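Local coordinates for protein inositol 2-dehydrogenase (Sinorhizobium meliloti, PDB 4HKT) that oxidises myo-inositol to scyllo-inosose (2-keto-myo-inositol) with NAD+ as the electron acceptor, the first step of myo-inositol breakdown to acetyl-CoA, at residues B[29-34]-B[62-67]; B[7-12]-B[56-61]. One frame throughout, in Å; residues are numbered along the deposited sequence.

Contact 1: B[29-34]-B[62-67]; sequences RLVAVA and ADIDAV
Val31 and Ile64 meet with their side chains running past each other in opposite directions, one rising from a strand and the other from the loop that leads into strand 66-69. Ile64 does the reaching. Its CB does not point at the strand, but CG1 lies anti to the carbonyl carbon (chi1 -62°) and a second bend of -66° brings CD1 across. There the methyl rests 3.8 Å from CB of Val31 and 3.9 Å from its CG1, alongside the isopropyl group rather than against its end. Ala32 joins more loosely, its CB 4.4 Å from CD1 of Ile64. Two consecutive residues can face the same loop because the backbone of Val31 takes a helix-like psi of -45°, which breaks the regular pleat.

Asp63 crosses the valine obliquely and reaches the same methyl: its OD2 is 3.7 Å from CG1 of Val31, a van der Waals contact only. The carboxylate's real partner is Arg53, which makes a salt bridge to OD2, while the backbone O of Asp63 accepts a hydrogen bond from NE of Arg5. CG1 of Val31 thus touches both hydrocarbon, at Ile64 CD1, and the carboxylate of Asp63, whose charge is met by Arg53.

Both elements belong to the NAD-binding Rossmann domain, where strand 4-9 separates 28-34 from 66-69 in the parallel sheet. The contact spans that middle strand, on the face of the sheet that helix 55-60 covers.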
loop_
_atom_site.group_PDB
_atom_site.type_symbol
_atom_site.label_atom_id
_atom_site.label_comp_id
_atom_site.label_asym_id
_atom_site.label_seq_id
_atom_site.Cartn_x
_atom_site.Cartn_y
_atom_site.Cartn_z
ATOM N N ARG B 29 37.086 -9.205 -13.445
ATOM C CA ARG B 29 37.424 -8.369 -14.595
ATOM C C ARG B 29 36.899 -9.002 -15.869
ATOM O O ARG B 29 37.099 -10.189 -16.108
ATOM C CB ARG B 29 38.955 -8.189 -14.726
ATOM C CG ARG B 29 39.389 -7.267 -15.881
ATOM C CD ARG B 29 40.895 -7.279 -16.172
ATOM N NE ARG B 29 41.698 -7.084 -14.959
ATOM C CZ ARG B 29 42.351 -8.040 -14.291
ATOM N NH1 ARG B 29 42.346 -9.300 -14.709
ATOM N NH2 ARG B 29 43.031 -7.728 -13.190
ATOM N N LEU B 30 36.270 -8.195 -16.706
ATOM C CA LEU B 30 35.875 -8.632 -18.025
ATOM C C LEU B 30 37.057 -8.449 -18.982
ATOM O O LEU B 30 37.493 -7.328 -19.248
ATOM C CB LEU B 30 34.664 -7.843 -18.511
ATOM C CG LEU B 30 34.123 -8.277 -19.867
ATOM C CD1 LEU B 30 33.663 -9.729 -19.826
ATOM C CD2 LEU B 30 32.971 -7.383 -20.266
ATOM N N VAL B 31 37.557 -9.570 -19.489
ATOM C CA VAL B 31 38.770 -9.638 -20.310
ATOM C C VAL B 31 38.423 -9.741 -21.790
ATOM O O VAL B 31 39.031 -9.056 -22.612
ATOM C CB VAL B 31 39.619 -10.870 -19.902
ATOM C CG1 VAL B 31 40.805 -11.075 -20.835
ATOM C CG2 VAL B 31 40.080 -10.733 -18.461
ATOM N N ALA B 32 37.452 -10.592 -22.132
ATOM C CA ALA B 32 37.144 -10.873 -23.529
ATOM C C ALA B 32 35.659 -11.053 -23.789
ATOM O O ALA B 32 34.946 -11.611 -22.959
ATOM C CB ALA B 32 37.904 -12.100 -23.994
ATOM N N VAL B 33 35.201 -10.535 -24.922
ATOM C CA VAL B 33 33.855 -10.786 -25.415
ATOM C C VAL B 33 33.925 -11.494 -26.758
ATOM O O VAL B 33 34.823 -11.224 -27.552
ATOM C CB VAL B 33 33.078 -9.485 -25.645
ATOM C CG1 VAL B 33 31.651 -9.784 -26.123
ATOM C CG2 VAL B 33 33.053 -8.673 -24.372
ATOM N N ALA B 34 32.951 -12.372 -27.008
ATOM C CA ALA B 34 32.764 -13.006 -28.295
ATOM C C ALA B 34 31.272 -12.988 -28.689
ATOM O O ALA B 34 30.381 -12.936 -27.825
ATOM C CB ALA B 34 33.301 -14.428 -28.259
ATOM N N ALA B 62 44.805 -18.991 -21.431
ATOM C CA ALA B 62 45.306 -19.103 -20.065
ATOM C C ALA B 62 44.826 -17.955 -19.170
ATOM O O ALA B 62 44.716 -18.109 -17.958
ATOM C CB ALA B 62 46.834 -19.144 -20.078
ATOM N N ASP B 63 44.535 -16.808 -19.769
ATOM C CA ASP B 63 44.087 -15.648 -19.007
ATOM C C ASP B 63 42.545 -15.535 -18.870
ATOM O O ASP B 63 42.004 -14.429 -18.745
ATOM C CB ASP B 63 44.661 -14.383 -19.627
ATOM C CG ASP B 63 44.022 -14.038 -20.930
ATOM O OD1 ASP B 63 43.552 -14.961 -21.648
ATOM O OD2 ASP B 63 43.992 -12.827 -21.246
ATOM N N ILE B 64 41.848 -16.675 -18.909
ATOM C CA ILE B 64 40.420 -16.729 -18.626
ATOM C C ILE B 64 40.190 -17.793 -17.539
ATOM O O ILE B 64 40.626 -18.932 -17.683
ATOM C CB ILE B 64 39.610 -17.059 -19.889
ATOM C CG1 ILE B 64 39.791 -15.989 -20.965
ATOM C CG2 ILE B 64 38.137 -17.214 -19.554
ATOM C CD1 ILE B 64 39.228 -14.619 -20.639
ATOM N N ASP B 65 39.537 -17.397 -16.448
ATOM C CA ASP B 65 39.190 -18.296 -15.343
ATOM C C ASP B 65 37.750 -18.855 -15.470
ATOM O O ASP B 65 37.448 -19.936 -14.994
ATOM C CB ASP B 65 39.296 -17.540 -14.014
ATOM C CG ASP B 65 40.692 -16.894 -13.793
ATOM O OD1 ASP B 65 41.703 -17.622 -13.880
ATOM O OD2 ASP B 65 40.760 -15.675 -13.506
ATOM N N ALA B 66 36.875 -18.087 -16.092
ATOM C CA ALA B 66 35.466 -18.335 -16.015
ATOM C C ALA B 66 34.828 -17.771 -17.262
ATOM O O ALA B 66 35.304 -16.748 -17.783
ATOM C CB ALA B 66 34.896 -17.658 -14.782
ATOM N N VAL B 67 33.755 -18.429 -17.721
ATOM C CA VAL B 67 32.953 -17.939 -18.837
ATOM C C VAL B 67 31.502 -17.729 -18.458
ATOM O O VAL B 67 30.965 -18.431 -17.606
ATOM C CB VAL B 67 32.981 -18.864 -20.089
ATOM C CG1 VAL B 67 34.350 -18.816 -20.719
ATOM C CG2 VAL B 67 32.604 -20.295 -19.757
#

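Contact 2: B[7-12]-B[56-61]; sequences GLLGAG and DAIEAA
Ile58 and Leu9 touch where helix 55-60 lies against the first strand of the Rossmann fold; the axes of strand 7-9 and helix 56-60 pass 9.6 Å apart and run roughly antiparallel, at 146°. From the helix, CB of Ile58 is directed at the strand, and its two branches divide the work. CG2, anti to the backbone N, sits 4.3 Å from CA of Gly7, a residue with no side chain to hold the helix off. The same Ile58 CG2 packs 3.8 Å from Val67 CG1 in the next strand. The other branch goes toward strand 28-34, Ile58 CG1 coming 3.9 Å from Ala32 CB. Beyond it the chain is extended (chi2 158°), which carries Ile58 CD1 forward over the sheet to CB of Ala34, 3.8 Å off, and to the isobutyl end of Leu9. Ile58 CD1 also lies 4.3 Å from the backbone O of Leu8.

Leu9 slides past Ile58 in the opposite direction, and its side chain also touches Phe83 of helix 76-85. Just after it the strand turns into a glycine loop: Gly10 has a positive phi and Gly12 is the N-cap of helix 13-24, a GxGxxG pattern consistent with the dinucleotide-binding turn of this family. Helix 55-60 packs on one face of the strand that leads into this loop. At the very tip, Ile58 CD1 lies 3.6 Å from CD2 of Leu9.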
loop_
_atom_site.group_PDB
_atom_site.type_symbol
_atom_site.label_atom_id
_atom_site.label_comp_id
_atom_site.label_asym_id
_atom_site.label_seq_id
_atom_site.Cartn_x
_atom_site.Cartn_y
_atom_site.Cartn_z
ATOM N N GLY B 7 35.490 -14.431 -19.539
ATOM C CA GLY B 7 35.167 -14.305 -20.942
ATOM C C GLY B 7 33.660 -14.320 -21.037
ATOM O O GLY B 7 33.024 -15.147 -20.384
ATOM N N LEU B 8 33.102 -13.413 -21.835
ATOM C CA LEU B 8 31.670 -13.355 -22.108
ATOM C C LEU B 8 31.430 -13.870 -23.515
ATOM O O LEU B 8 32.083 -13.424 -24.458
ATOM C CB LEU B 8 31.153 -11.911 -21.997
ATOM C CG LEU B 8 29.710 -11.619 -22.430
ATOM C CD1 LEU B 8 28.727 -12.514 -21.703
ATOM C CD2 LEU B 8 29.347 -10.158 -22.192
ATOM N N LEU B 9 30.488 -14.804 -23.651
ATOM C CA LEU B 9 30.098 -15.346 -24.939
ATOM C C LEU B 9 28.671 -14.956 -25.190
ATOM O O LEU B 9 27.759 -15.390 -24.468
ATOM C CB LEU B 9 30.213 -16.866 -24.967
ATOM C CG LEU B 9 31.474 -17.465 -24.358
ATOM C CD1 LEU B 9 31.465 -18.965 -24.583
ATOM C CD2 LEU B 9 32.727 -16.857 -24.950
ATOM N N GLY B 10 28.478 -14.130 -26.211
ATOM C CA GLY B 10 27.170 -13.589 -26.547
ATOM C C GLY B 10 27.045 -12.140 -26.102
ATOM O O GLY B 10 27.276 -11.815 -24.931
ATOM N N ALA B 11 26.643 -11.273 -27.030
ATOM C CA ALA B 11 26.598 -9.828 -26.786
ATOM C C ALA B 11 25.212 -9.203 -26.989
ATOM O O ALA B 11 25.106 -7.995 -27.176
ATOM C CB ALA B 11 27.631 -9.129 -27.673
ATOM N N GLY B 12 24.155 -10.010 -26.942
ATOM C CA GLY B 12 22.784 -9.490 -27.011
ATOM C C GLY B 12 22.341 -8.856 -25.704
ATOM O O GLY B 12 23.174 -8.496 -24.871
ATOM N N ASP B 56 36.860 -20.066 -29.717
ATOM C CA ASP B 56 38.064 -20.914 -29.699
ATOM C C ASP B 56 39.202 -20.276 -28.875
ATOM O O ASP B 56 39.922 -20.952 -28.147
ATOM C CB ASP B 56 38.575 -21.193 -31.135
ATOM C CG ASP B 56 37.735 -22.248 -31.893
ATOM O OD1 ASP B 56 36.827 -22.882 -31.297
ATOM O OD2 ASP B 56 37.990 -22.451 -33.104
ATOM N N ALA B 57 39.364 -18.975 -29.008
ATOM C CA ALA B 57 40.456 -18.277 -28.340
ATOM C C ALA B 57 40.178 -18.231 -26.840
ATOM O O ALA B 57 41.038 -18.539 -26.020
ATOM C CB ALA B 57 40.608 -16.869 -28.902
ATOM N N ILE B 58 38.955 -17.870 -26.489
ATOM C CA ILE B 58 38.556 -17.866 -25.078
ATOM C C ILE B 58 38.699 -19.262 -24.478
ATOM O O ILE B 58 39.247 -19.406 -23.392
ATOM C CB ILE B 58 37.150 -17.247 -24.892
ATOM C CG1 ILE B 58 37.200 -15.754 -25.219
ATOM C CG2 ILE B 58 36.647 -17.444 -23.466
ATOM C CD1 ILE B 58 35.858 -15.133 -25.585
ATOM N N GLU B 59 38.263 -20.297 -25.199
ATOM C CA GLU B 59 38.501 -21.692 -24.769
ATOM C C GLU B 59 39.981 -22.003 -24.457
ATOM O O GLU B 59 40.300 -22.598 -23.409
ATOM C CB GLU B 59 37.983 -22.645 -25.839
ATOM C CG GLU B 59 37.935 -24.135 -25.488
ATOM C CD GLU B 59 37.418 -24.967 -26.652
ATOM O OE1 GLU B 59 37.521 -24.492 -27.808
ATOM O OE2 GLU B 59 36.917 -26.089 -26.444
ATOM N N ALA B 60 40.883 -21.624 -25.364
ATOM C CA ALA B 60 42.318 -21.953 -25.200
ATOM C C ALA B 60 43.050 -21.015 -24.241
ATOM O O ALA B 60 44.109 -21.373 -23.738
ATOM C CB ALA B 60 43.025 -21.955 -26.554
ATOM N N ALA B 61 42.474 -19.844 -23.959
ATOM C CA ALA B 61 43.162 -18.800 -23.172
ATOM C C ALA B 61 43.528 -19.160 -21.749
ATOM O O ALA B 61 42.680 -19.528 -20.939
ATOM C CB ALA B 61 42.354 -17.513 -23.173
#

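How the contacts relate
Both contacts are buried in the same Rossmann domain, their centres about 7 Å apart, and both use the face of the parallel sheet covered by helix 55-60. That helix supplies contact 2 and runs directly into the loop and strand 66-69 of contact 1. Strands 28-34 and 4-9 are neighbours, joined by probable hydrogen bonds from Leu8 N to Ala32 O and from Gly10 N to Ala34 O, each 2.8 Å. Contact 2 is packing of one isoleucine on a leucine side chain and on the strand backbone, near the glycine loop; contact 1 has a partly exposed edge, where Asp63 brings a carboxylate beside the hydrocarbon. Neither has a hydrogen bond between its own segments.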